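Local coordinates for reducing-end xylose-releasing exo-oligoxylanase Rex8A (Paenibacillus barcinonensis, PDB 6SUD), which hydrolyses xylooligosaccharides, both linear and branched, by releasing xylose from their reducing ends, as part of xylan breakdown, at residues E33-D38 with L365-M370; M99-G104 with G118-P123; H261-A266 with F315-A320. The protein carries 1 engineered substitution. One frame throughout, in Å; residues are numbered along the deposited sequence. Where two conformers were deposited one is given.

Interaction 1 of 3, residues E33-D38 with L365-M370. With EDO (1,2-ethanediol), chain C.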
loop_
_atom_site.group_PDB
_atom_site.type_symbol
_atom_site.label_atom_id
_atom_site.label_comp_id
_atom_site.label_asym_id
_atom_site.label_seq_id
_atom_site.Cartn_x
_atom_site.Cartn_y
_atom_site.Cartn_z
ATOM N N GLU A 33 5.754 -0.196 -18.928
ATOM C CA GLU A 33 7.156 -0.663 -18.986
ATOM C C GLU A 33 8.099 0.517 -18.741
ATOM O O GLU A 33 9.074 0.313 -18.026
ATOM C CB GLU A 33 7.410 -1.380 -20.307
ATOM C CG GLU A 33 8.863 -1.363 -20.731
ATOM C CD GLU A 33 9.769 -2.166 -19.816
ATOM O OE1 GLU A 33 10.978 -2.247 -20.096
ATOM O OE2 GLU A 33 9.269 -2.709 -18.821
ATOM N N GLN A 34 7.827 1.688 -19.328
ATOM C CA GLN A 34 8.722 2.863 -19.182
ATOM C C GLN A 34 8.636 3.412 -17.758
ATOM O O GLN A 34 9.665 3.928 -17.257
ATOM C CB GLN A 34 8.415 3.985 -20.171
ATOM C CG GLN A 34 9.540 5.007 -20.208
ATOM C CD GLN A 34 10.904 4.355 -20.253
ATOM O OE1 GLN A 34 11.703 4.487 -19.331
ATOM N NE2 GLN A 34 11.178 3.612 -21.315
ATOM N N THR A 35 7.484 3.289 -17.094
ATOM C CA THR A 35 7.386 3.776 -15.697
ATOM C C THR A 35 8.311 2.908 -14.840
ATOM O O THR A 35 9.104 3.454 -14.046
ATOM C CB THR A 35 5.946 3.764 -15.176
ATOM O OG1 THR A 35 5.144 4.529 -16.074
ATOM C CG2 THR A 35 5.864 4.289 -13.758
ATOM N N TRP A 36 8.229 1.593 -15.036
ATOM C CA TRP A 36 9.123 0.621 -14.363
ATOM C C TRP A 36 10.586 1.020 -14.572
ATOM O O TRP A 36 11.317 1.116 -13.596
ATOM C CB TRP A 36 8.887 -0.809 -14.860
ATOM C CG TRP A 36 9.966 -1.736 -14.388
ATOM C CD1 TRP A 36 11.125 -2.017 -15.053
ATOM C CD2 TRP A 36 10.068 -2.412 -13.115
ATOM N NE1 TRP A 36 11.920 -2.839 -14.306
ATOM C CE2 TRP A 36 11.309 -3.088 -13.109
ATOM C CE3 TRP A 36 9.258 -2.506 -11.977
ATOM C CZ2 TRP A 36 11.736 -3.864 -12.035
ATOM C CZ3 TRP A 36 9.677 -3.283 -10.921
ATOM C CH2 TRP A 36 10.897 -3.953 -10.949
ATOM N N ASN A 37 10.999 1.182 -15.830
ATOM C CA ASN A 37 12.408 1.472 -16.208
ATOM C C ASN A 37 12.909 2.736 -15.499
ATOM O O ASN A 37 14.063 2.724 -15.018
ATOM C CB ASN A 37 12.525 1.606 -17.724
ATOM C CG ASN A 37 12.326 0.262 -18.384
ATOM O OD1 ASN A 37 12.739 -0.754 -17.832
ATOM N ND2 ASN A 37 11.692 0.234 -19.544
ATOM N N ASP A 38 12.105 3.801 -15.486
ATOM C CA ASP A 38 12.504 5.098 -14.881
ATOM C C ASP A 38 12.642 4.957 -13.363
ATOM O O ASP A 38 13.627 5.461 -12.818
ATOM C CB ASP A 38 11.533 6.222 -15.248
ATOM C CG ASP A 38 11.602 6.642 -16.705
ATOM O OD1 ASP A 38 12.553 6.231 -17.393
ATOM O OD2 ASP A 38 10.691 7.372 -17.150
ATOM N N LEU A 365 3.087 5.599 -5.144
ATOM C CA LEU A 365 1.614 5.665 -5.339
ATOM C C LEU A 365 1.312 5.752 -6.843
ATOM O O LEU A 365 0.379 5.047 -7.294
ATOM C CB LEU A 365 1.048 6.882 -4.599
ATOM C CG LEU A 365 0.682 6.681 -3.127
ATOM C CD1 LEU A 365 1.738 5.893 -2.376
ATOM C CD2 LEU A 365 0.428 8.017 -2.460
ATOM N N TYR A 366 2.079 6.561 -7.579
ATOM C CA TYR A 366 2.011 6.686 -9.063
ATOM C C TYR A 366 2.088 5.293 -9.697
ATOM O O TYR A 366 1.193 4.922 -10.489
ATOM C CB TYR A 366 3.141 7.577 -9.590
ATOM C CG TYR A 366 3.125 7.909 -11.065
ATOM C CD1 TYR A 366 3.621 7.029 -12.015
ATOM C CD2 TYR A 366 2.649 9.128 -11.511
ATOM C CE1 TYR A 366 3.630 7.339 -13.366
ATOM C CE2 TYR A 366 2.653 9.459 -12.855
ATOM C CZ TYR A 366 3.148 8.565 -13.789
ATOM O OH TYR A 366 3.165 8.888 -15.116
ATOM N N PHE A 367 3.113 4.518 -9.366
ATOM C CA PHE A 367 3.327 3.202 -10.018
ATOM C C PHE A 367 2.151 2.262 -9.753
ATOM O O PHE A 367 1.698 1.565 -10.688
ATOM C CB PHE A 367 4.637 2.548 -9.597
ATOM C CG PHE A 367 4.906 1.337 -10.445
ATOM C CD1 PHE A 367 5.430 1.471 -11.714
ATOM C CD2 PHE A 367 4.546 0.077 -10.015
ATOM C CE1 PHE A 367 5.629 0.366 -12.526
ATOM C CE2 PHE A 367 4.775 -1.032 -10.815
ATOM C CZ PHE A 367 5.315 -0.882 -12.068
ATOM N N PHE A 368 1.654 2.217 -8.517
ATOM C CA PHE A 368 0.516 1.332 -8.173
ATOM C C PHE A 368 -0.712 1.749 -8.975
ATOM O O PHE A 368 -1.446 0.857 -9.449
ATOM C CB PHE A 368 0.226 1.325 -6.681
ATOM C CG PHE A 368 1.288 0.638 -5.861
ATOM C CD1 PHE A 368 1.675 -0.671 -6.126
ATOM C CD2 PHE A 368 1.856 1.286 -4.779
ATOM C CE1 PHE A 368 2.631 -1.302 -5.344
ATOM C CE2 PHE A 368 2.792 0.645 -3.982
ATOM C CZ PHE A 368 3.190 -0.638 -4.280
ATOM N N THR A 369 -0.897 3.050 -9.192
ATOM C CA THR A 369 -2.010 3.544 -10.044
ATOM C C THR A 369 -1.772 3.145 -11.513
ATOM O O THR A 369 -2.747 2.800 -12.195
ATOM C CB THR A 369 -2.245 5.049 -9.889
ATOM O OG1 THR A 369 -2.569 5.283 -8.520
ATOM C CG2 THR A 369 -3.378 5.540 -10.763
ATOM N N MET A 370 -0.541 3.219 -12.011
ATOM C CA MET A 370 -0.245 2.878 -13.430
ATOM C C MET A 370 -0.536 1.388 -13.642
ATOM O O MET A 370 -1.187 1.014 -14.661
ATOM C CB MET A 370 1.209 3.215 -13.785
ATOM C CG MET A 370 1.549 3.089 -15.264
ATOM S SD MET A 370 0.618 4.213 -16.329
ATOM C CE MET A 370 1.393 5.768 -15.907
HETATM C C1 EDO C . 14.647 -6.409 -15.040
HETATM O O1 EDO C . 15.962 -5.903 -14.871
HETATM C C2 EDO C . 13.732 -5.342 -14.811
HETATM O O2 EDO C . 14.045 -4.248 -15.647
HETATM O O HOH W 1 5.181 7.066 -16.793
#

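Interaction 2 of 3, residues M99-G104 with G118-P123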
loop_
_atom_site.group_PDB
_atom_site.type_symbol
_atom_site.label_atom_id
_atom_site.label_comp_id
_atom_site.label_asym_id
_atom_site.label_seq_id
_atom_site.Cartn_x
_atom_site.Cartn_y
_atom_site.Cartn_z
ATOM N N MET A 99 16.755 -6.024 8.110
ATOM C CA MET A 99 15.574 -5.389 8.753
ATOM C C MET A 99 14.814 -6.369 9.652
ATOM O O MET A 99 14.319 -5.898 10.701
ATOM C CB MET A 99 14.648 -4.791 7.695
ATOM C CG MET A 99 15.361 -3.727 6.870
ATOM S SD MET A 99 14.284 -3.033 5.616
ATOM C CE MET A 99 13.652 -1.592 6.475
ATOM N N GLN A 100 14.709 -7.649 9.285
ATOM C CA GLN A 100 13.868 -8.623 10.039
ATOM C C GLN A 100 14.580 -8.988 11.345
ATOM O O GLN A 100 15.748 -9.391 11.298
ATOM C CB GLN A 100 13.563 -9.894 9.245
ATOM C CG GLN A 100 12.468 -10.751 9.882
ATOM C CD GLN A 100 12.058 -11.927 9.030
ATOM O OE1 GLN A 100 12.884 -12.550 8.354
ATOM N NE2 GLN A 100 10.769 -12.238 9.062
ATOM N N HIS A 101 13.870 -8.866 12.465
ATOM C CA HIS A 101 14.344 -9.234 13.824
ATOM C C HIS A 101 14.390 -10.760 13.981
ATOM O O HIS A 101 13.405 -11.427 13.618
ATOM C CB HIS A 101 13.435 -8.613 14.881
ATOM C CG HIS A 101 13.519 -7.130 14.963
ATOM N ND1 HIS A 101 14.617 -6.480 15.502
ATOM C CD2 HIS A 101 12.641 -6.166 14.608
ATOM C CE1 HIS A 101 14.410 -5.178 15.470
ATOM N NE2 HIS A 101 13.204 -4.955 14.926
ATOM N N THR A 102 15.473 -11.291 14.553
ATOM C CA THR A 102 15.641 -12.752 14.778
ATOM C C THR A 102 15.276 -13.122 16.221
ATOM O O THR A 102 15.065 -14.327 16.468
ATOM C CB THR A 102 17.055 -13.220 14.415
ATOM O OG1 THR A 102 17.995 -12.540 15.244
ATOM C CG2 THR A 102 17.391 -12.978 12.962
ATOM N N GLU A 103 15.198 -12.143 17.127
ATOM C CA GLU A 103 14.901 -12.380 18.568
ATOM C C GLU A 103 14.185 -11.172 19.178
ATOM O O GLU A 103 14.195 -10.086 18.566
ATOM C CB GLU A 103 16.186 -12.692 19.344
ATOM C CG GLU A 103 17.082 -11.494 19.605
ATOM C CD GLU A 103 17.999 -11.064 18.472
ATOM O OE1 GLU A 103 17.801 -11.541 17.339
ATOM O OE2 GLU A 103 18.906 -10.241 18.727
ATOM N N GLY A 104 13.615 -11.376 20.366
ATOM C CA GLY A 104 13.116 -10.304 21.242
ATOM C C GLY A 104 11.670 -9.979 20.946
ATOM O O GLY A 104 11.009 -10.782 20.258
ATOM N N GLY A 118 22.271 -0.401 5.801
ATOM C CA GLY A 118 21.609 -1.498 6.536
ATOM C C GLY A 118 21.648 -1.331 8.046
ATOM O O GLY A 118 21.040 -2.173 8.732
ATOM N N THR A 119 22.325 -0.297 8.559
ATOM C CA THR A 119 22.351 0.059 10.005
ATOM C C THR A 119 20.930 0.400 10.463
ATOM O O THR A 119 20.388 1.394 9.961
ATOM C CB THR A 119 23.267 1.257 10.296
ATOM O OG1 THR A 119 24.550 1.039 9.708
ATOM C CG2 THR A 119 23.436 1.519 11.777
ATOM N N ARG A 120 20.360 -0.368 11.399
ATOM C CA ARG A 120 18.984 -0.122 11.898
ATOM C C ARG A 120 18.986 1.204 12.671
ATOM O O ARG A 120 19.962 1.461 13.403
ATOM C CB ARG A 120 18.482 -1.266 12.790
ATOM C CG ARG A 120 18.109 -2.550 12.063
ATOM C CD ARG A 120 17.515 -3.522 13.072
ATOM N NE ARG A 120 17.164 -4.834 12.545
ATOM C CZ ARG A 120 17.871 -5.947 12.725
ATOM N NH1 ARG A 120 18.979 -5.933 13.446
ATOM N NH2 ARG A 120 17.459 -7.089 12.201
ATOM N N LEU A 121 17.930 2.003 12.496
ATOM C CA LEU A 121 17.767 3.365 13.082
ATOM C C LEU A 121 16.799 3.322 14.268
ATOM O O LEU A 121 16.976 4.096 15.226
ATOM C CB LEU A 121 17.244 4.305 11.996
ATOM C CG LEU A 121 18.269 4.707 10.943
ATOM C CD1 LEU A 121 17.589 5.330 9.737
ATOM C CD2 LEU A 121 19.310 5.649 11.536
ATOM N N SER A 122 15.775 2.484 14.173
ATOM C CA SER A 122 14.807 2.197 15.259
ATOM C C SER A 122 14.380 0.743 15.120
ATOM O O SER A 122 14.274 0.257 14.003
ATOM C CB SER A 122 13.645 3.156 15.159
ATOM O OG SER A 122 12.551 2.729 15.940
ATOM N N PRO A 123 14.202 -0.022 16.217
ATOM C CA PRO A 123 13.785 -1.420 16.096
ATOM C C PRO A 123 12.281 -1.628 15.852
ATOM O O PRO A 123 11.920 -2.684 15.352
ATOM C CB PRO A 123 14.199 -2.009 17.449
ATOM C CG PRO A 123 14.072 -0.846 18.408
ATOM C CD PRO A 123 14.470 0.377 17.602
#

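Interaction 3 of 3, residues H261-A266 with F315-A320. Engineered in segment 315-320: A320 (natural residue Leu). With XYP (beta-D-xylopyranose), chain J; XYP (beta-D-xylopyranose), chain K.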
loop_
_atom_site.group_PDB
_atom_site.type_symbol
_atom_site.label_atom_id
_atom_site.label_comp_id
_atom_site.label_asym_id
_atom_site.label_seq_id
_atom_site.Cartn_x
_atom_site.Cartn_y
_atom_site.Cartn_z
ATOM N N HIS A 261 -5.866 14.884 10.292
ATOM C CA HIS A 261 -6.282 15.542 9.031
ATOM C C HIS A 261 -5.970 14.671 7.822
ATOM O O HIS A 261 -5.309 13.623 7.978
ATOM C CB HIS A 261 -5.625 16.911 8.929
ATOM C CG HIS A 261 -5.826 17.707 10.166
ATOM N ND1 HIS A 261 -7.086 18.094 10.593
ATOM C CD2 HIS A 261 -4.950 18.167 11.085
ATOM C CE1 HIS A 261 -6.973 18.774 11.719
ATOM N NE2 HIS A 261 -5.670 18.843 12.035
ATOM N N PHE A 262 -6.428 15.125 6.650
ATOM C CA PHE A 262 -6.197 14.442 5.357
ATOM C C PHE A 262 -4.854 14.910 4.794
ATOM O O PHE A 262 -4.751 16.054 4.309
ATOM C CB PHE A 262 -7.359 14.684 4.397
ATOM C CG PHE A 262 -7.265 13.866 3.136
ATOM C CD1 PHE A 262 -7.614 12.522 3.130
ATOM C CD2 PHE A 262 -6.800 14.427 1.965
ATOM C CE1 PHE A 262 -7.530 11.769 1.964
ATOM C CE2 PHE A 262 -6.691 13.674 0.811
ATOM C CZ PHE A 262 -7.057 12.344 0.807
ATOM N N TYR A 263 -3.856 14.035 4.903
ATOM C CA TYR A 263 -2.448 14.229 4.476
ATOM C C TYR A 263 -1.901 12.864 4.030
ATOM O O TYR A 263 -2.657 11.892 3.984
ATOM C CB TYR A 263 -1.632 14.844 5.614
ATOM C CG TYR A 263 -0.466 15.713 5.200
ATOM C CD1 TYR A 263 -0.657 16.830 4.402
ATOM C CD2 TYR A 263 0.820 15.438 5.641
ATOM C CE1 TYR A 263 0.406 17.644 4.037
ATOM C CE2 TYR A 263 1.894 16.242 5.285
ATOM C CZ TYR A 263 1.684 17.347 4.483
ATOM O OH TYR A 263 2.754 18.125 4.141
ATOM N N SER A 264 -0.596 12.799 3.761
ATOM C CA SER A 264 0.134 11.732 3.014
ATOM C C SER A 264 -0.382 10.304 3.266
ATOM O O SER A 264 -0.660 9.623 2.279
ATOM C CB SER A 264 1.591 11.818 3.332
ATOM O OG SER A 264 2.057 13.134 3.097
ATOM N N ASP A 265 -0.478 9.833 4.512
ATOM C CA ASP A 265 -0.900 8.427 4.780
ATOM C C ASP A 265 -2.283 8.175 4.158
ATOM O O ASP A 265 -2.459 7.156 3.420
ATOM C CB ASP A 265 -0.953 8.108 6.278
ATOM C CG ASP A 265 0.359 7.648 6.884
ATOM O OD1 ASP A 265 1.424 8.127 6.444
ATOM O OD2 ASP A 265 0.297 6.825 7.815
ATOM N N ALA A 266 -3.229 9.083 4.428
ATOM C CA ALA A 266 -4.670 8.893 4.140
ATOM C C ALA A 266 -4.937 8.843 2.632
ATOM O O ALA A 266 -6.026 8.374 2.249
ATOM C CB ALA A 266 -5.499 9.958 4.813
ATOM N N PHE A 315 -6.164 23.817 4.755
ATOM C CA PHE A 315 -5.057 24.532 5.440
ATOM C C PHE A 315 -4.346 25.400 4.401
ATOM O O PHE A 315 -4.529 25.191 3.193
ATOM C CB PHE A 315 -4.037 23.571 6.054
ATOM C CG PHE A 315 -4.520 22.795 7.248
ATOM C CD1 PHE A 315 -5.502 21.824 7.110
ATOM C CD2 PHE A 315 -3.966 23.005 8.500
ATOM C CE1 PHE A 315 -5.933 21.102 8.210
ATOM C CE2 PHE A 315 -4.394 22.275 9.598
ATOM C CZ PHE A 315 -5.384 21.332 9.448
ATOM N N ASN A 316 -3.543 26.354 4.857
ATOM C CA ASN A 316 -2.707 27.173 3.941
ATOM C C ASN A 316 -1.591 26.274 3.385
ATOM O O ASN A 316 -1.210 26.416 2.200
ATOM C CB ASN A 316 -2.231 28.434 4.655
ATOM C CG ASN A 316 -3.393 29.362 4.934
ATOM O OD1 ASN A 316 -4.161 29.684 4.025
ATOM N ND2 ASN A 316 -3.560 29.755 6.183
ATOM N N GLU A 317 -1.134 25.338 4.208
ATOM C CA GLU A 317 -0.029 24.387 3.923
ATOM C C GLU A 317 -0.354 23.546 2.688
ATOM O O GLU A 317 -1.450 22.998 2.579
ATOM C CB GLU A 317 0.159 23.531 5.172
ATOM C CG GLU A 317 1.225 22.469 5.050
ATOM C CD GLU A 317 1.272 21.549 6.257
ATOM O OE1 GLU A 317 0.389 21.671 7.126
ATOM O OE2 GLU A 317 2.175 20.714 6.317
ATOM N N PRO A 318 0.599 23.386 1.741
ATOM C CA PRO A 318 0.400 22.536 0.567
ATOM C C PRO A 318 0.534 21.049 0.920
ATOM O O PRO A 318 1.164 20.744 1.902
ATOM C CB PRO A 318 1.565 22.935 -0.344
ATOM C CG PRO A 318 2.666 23.237 0.645
ATOM C CD PRO A 318 1.955 23.961 1.773
ATOM N N ALA A 319 -0.033 20.166 0.100
ATOM C CA ALA A 319 0.291 18.722 0.155
ATOM C C ALA A 319 1.795 18.580 -0.082
ATOM O O ALA A 319 2.313 19.233 -1.007
ATOM C CB ALA A 319 -0.509 17.959 -0.868
ATOM N N ALA A 320 2.478 17.759 0.712
ATOM C CA ALA A 320 3.899 17.414 0.484
ATOM C C ALA A 320 3.997 16.525 -0.756
ATOM O O ALA A 320 4.986 16.648 -1.473
ATOM C CB ALA A 320 4.513 16.746 1.692
HETATM O O1 XYP J . 6.890 11.840 3.094
HETATM C C1 XYP J . 6.144 10.626 3.247
HETATM C C2 XYP J . 7.115 9.536 3.694
HETATM C C3 XYP J . 6.346 8.248 3.805
HETATM C C4 XYP J . 5.243 8.398 4.829
HETATM C C5 XYP J . 4.355 9.587 4.490
HETATM O O2 XYP J . 8.215 9.325 2.787
HETATM O O3 XYP J . 7.235 7.199 4.191
HETATM O O4 XYP J . 4.512 7.167 4.826
HETATM O O5 XYP J . 5.134 10.776 4.268
HETATM O O1 XYP K . 6.542 7.455 7.607
HETATM C C1 XYP K . 6.023 6.111 7.730
HETATM C C2 XYP K . 4.706 5.888 6.982
HETATM C C3 XYP K . 4.135 4.499 7.241
HETATM C C4 XYP K . 5.275 3.523 7.504
HETATM C C5 XYP K . 6.508 3.976 6.730
HETATM O O2 XYP K . 3.741 6.897 7.303
HETATM O O3 XYP K . 3.333 4.139 6.103
HETATM O O4 XYP K . 5.566 3.508 8.904
HETATM O O5 XYP K . 7.009 5.228 7.196
#

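Interaction 1 of 3, residues E33-D38 with L365-M370
The ring of F367 is met at its edge from helix 33-38: T35 CG2 lies in the ring plane, 3.5 Å from F367 CD1, and W36 N comes close to the same plane, 3.8 Å from F367 CE1. The ring of Y366 also turns its edge to the threonine methyl, with CE1 3.8 Å from T35 CG2. At the edge of the W36 indole are F367 CZ and O2 of an ethanediol, which accepts a bond from W36 NE1 at 2.9 Å; F40 stacks on the indole and K84 adds a cation-pi contact.

This is the packing of two helices of the (alpha/alpha)6 barrel of glycoside hydrolase family 8, 25-41 from the start of the chain and 359-373 from its end. They run nearly antiparallel, at 157°, with their local axes 10.5 Å apart and T35, F367, Y366 and M370 meeting between them.

Of helix 33-38, T35 points toward the other helix and has the largest share of the contact. With OG1 beside the backbone N and anti to the carbonyl carbon (chi1 -56°), CG2 falls anti to that N and the methyl is aimed at the two rings, while OG1 bonds to R31 O. A water donates to both helices, to T35 OG1 at 2.6 Å and, more loosely, to Y366 OH at 3.2 Å. The phenol oxygen is further held by T351 O and R31 NH1. M370, bent at both chi2 and chi3, curls back to bring CE within 4.0 Å of T35 OG1, while F367 also touches L32 and L39 of helix 25-41 and M78 of helix 69-81.

Interaction 2 of 3, residues M99-G104 with G118-P123
The loop that leaves helix 85-99 meets strand 120-122, an outer strand of the small antiparallel sheet 67-68/113-114/120-122, and P123 just after it, through the side chains of H101 and R120 and the proline ring. This sheet accompanies the (alpha/alpha)6 barrel of family 8 and lies beside the xylose site: R68 of the pocket is on strand 67-68, and the side chain of M99 is about 8 Å from that of E70, the probable proton donor.

One clear hydrogen bond joins the segments. H101 NE2 gives its N-H to P123 O at 2.6 Å, a short bond with an angle of 151° at the hydrogen. The donor arrives in the carbonyl plane on a lone pair, and the oxygen lies only 18° out of the imidazole plane.

R120 points toward the loop, extended from CG to NE (chi2 -175°), and carries its flat guanidinium to the carbonyls of M99 and Q100. Both oxygens lie at the edge of the group: M99 O is 3.6 Å from R120 NE, and Q100 O is 3.0 Å from R120 NH2. The imidazole atom H101 CE1 lies over one face of the guanidinium, the ring being offset toward its rim, 4.0 Å from R120 NE. Such closeness to an arginine would be expected to disfavour a second proton on the histidine.

The loop backbone is held in turn by bonds of M99 to A111 and of H101 to D108 and Y109, while Q100 turns away and gives NE2 to D108 O. On the strand side, R120 rests against A111. Beside its hydrogen bond the imidazole also touches the proline ring, with H101 CE1 3.7 Å from P123 CB.

Interaction 3 of 3, residues H261-A266 with F315-A320
Y263 OH is the polar atom on which segment 315-320 converges: CB of A320, an engineered alanine in place of leucine, comes within 3.3 Å of it, and E317 OE2 lies 3.4 Å from the same Y263 OH. In the family 8 (alpha/alpha)6 barrel, segment 261-266 is a loop that enters the xylose site through S264 and D265; segment 315-320 leads from strand 314-315 toward helix 322-331 and the pocket residue H321. D265, probably the proton acceptor of the hydrolysis, takes a bond on OD1 from O2 of the chain K xylose at 2.8 Å, and E242 OE2 holds its backbone N. Next to it, S264 CB packs 3.7 Å from C5 of the chain J xylose.

Y263 carries the contact to the other segment. CG stands roughly anti to the backbone N (chi1 -151°), which sends the phenol across. The extended E317 side chain crosses that of Y263 at about a right angle, with carboxylate and ring planes 47° apart; its other oxygen, OE1, forms a salt bridge with R307 NE. The same arginine makes a cation-pi contact with the phenol ring, so R307 meets both E317 and Y263; F315 and E317 also bond to its backbone. P318 O lies in the plane of the phenol ring, at its edge.

At the far end of the contact F315 and H261 form a T-shaped pair, centroids 4.8 Å apart and planes at 65°. The phenylalanine gives the edge: its CZ stands over the centre of the imidazole, 3.6 Å from H261 CD2.

From the N terminus, helix 25-41 supplies the first half of interaction 1, which closes only when helix 359-373 packs against it near the C terminus. The other two contacts both fall within this large loop, one after the other and without crossing. Interaction 2 is local, joining the end of helix 85-99 to the outer strand 120-122 of the small sheet. Interaction 3 follows, tying the loop before helix 268-280 to the one before helix 322-331. Interactions 1 and 3 come within about 5 Å at their nearest atoms but do not touch; interaction 2 is about 15 Å from each. Interaction 1 thus joins helices near the two ends of the chain, and interactions 2 and 3 join loops near the xyloses.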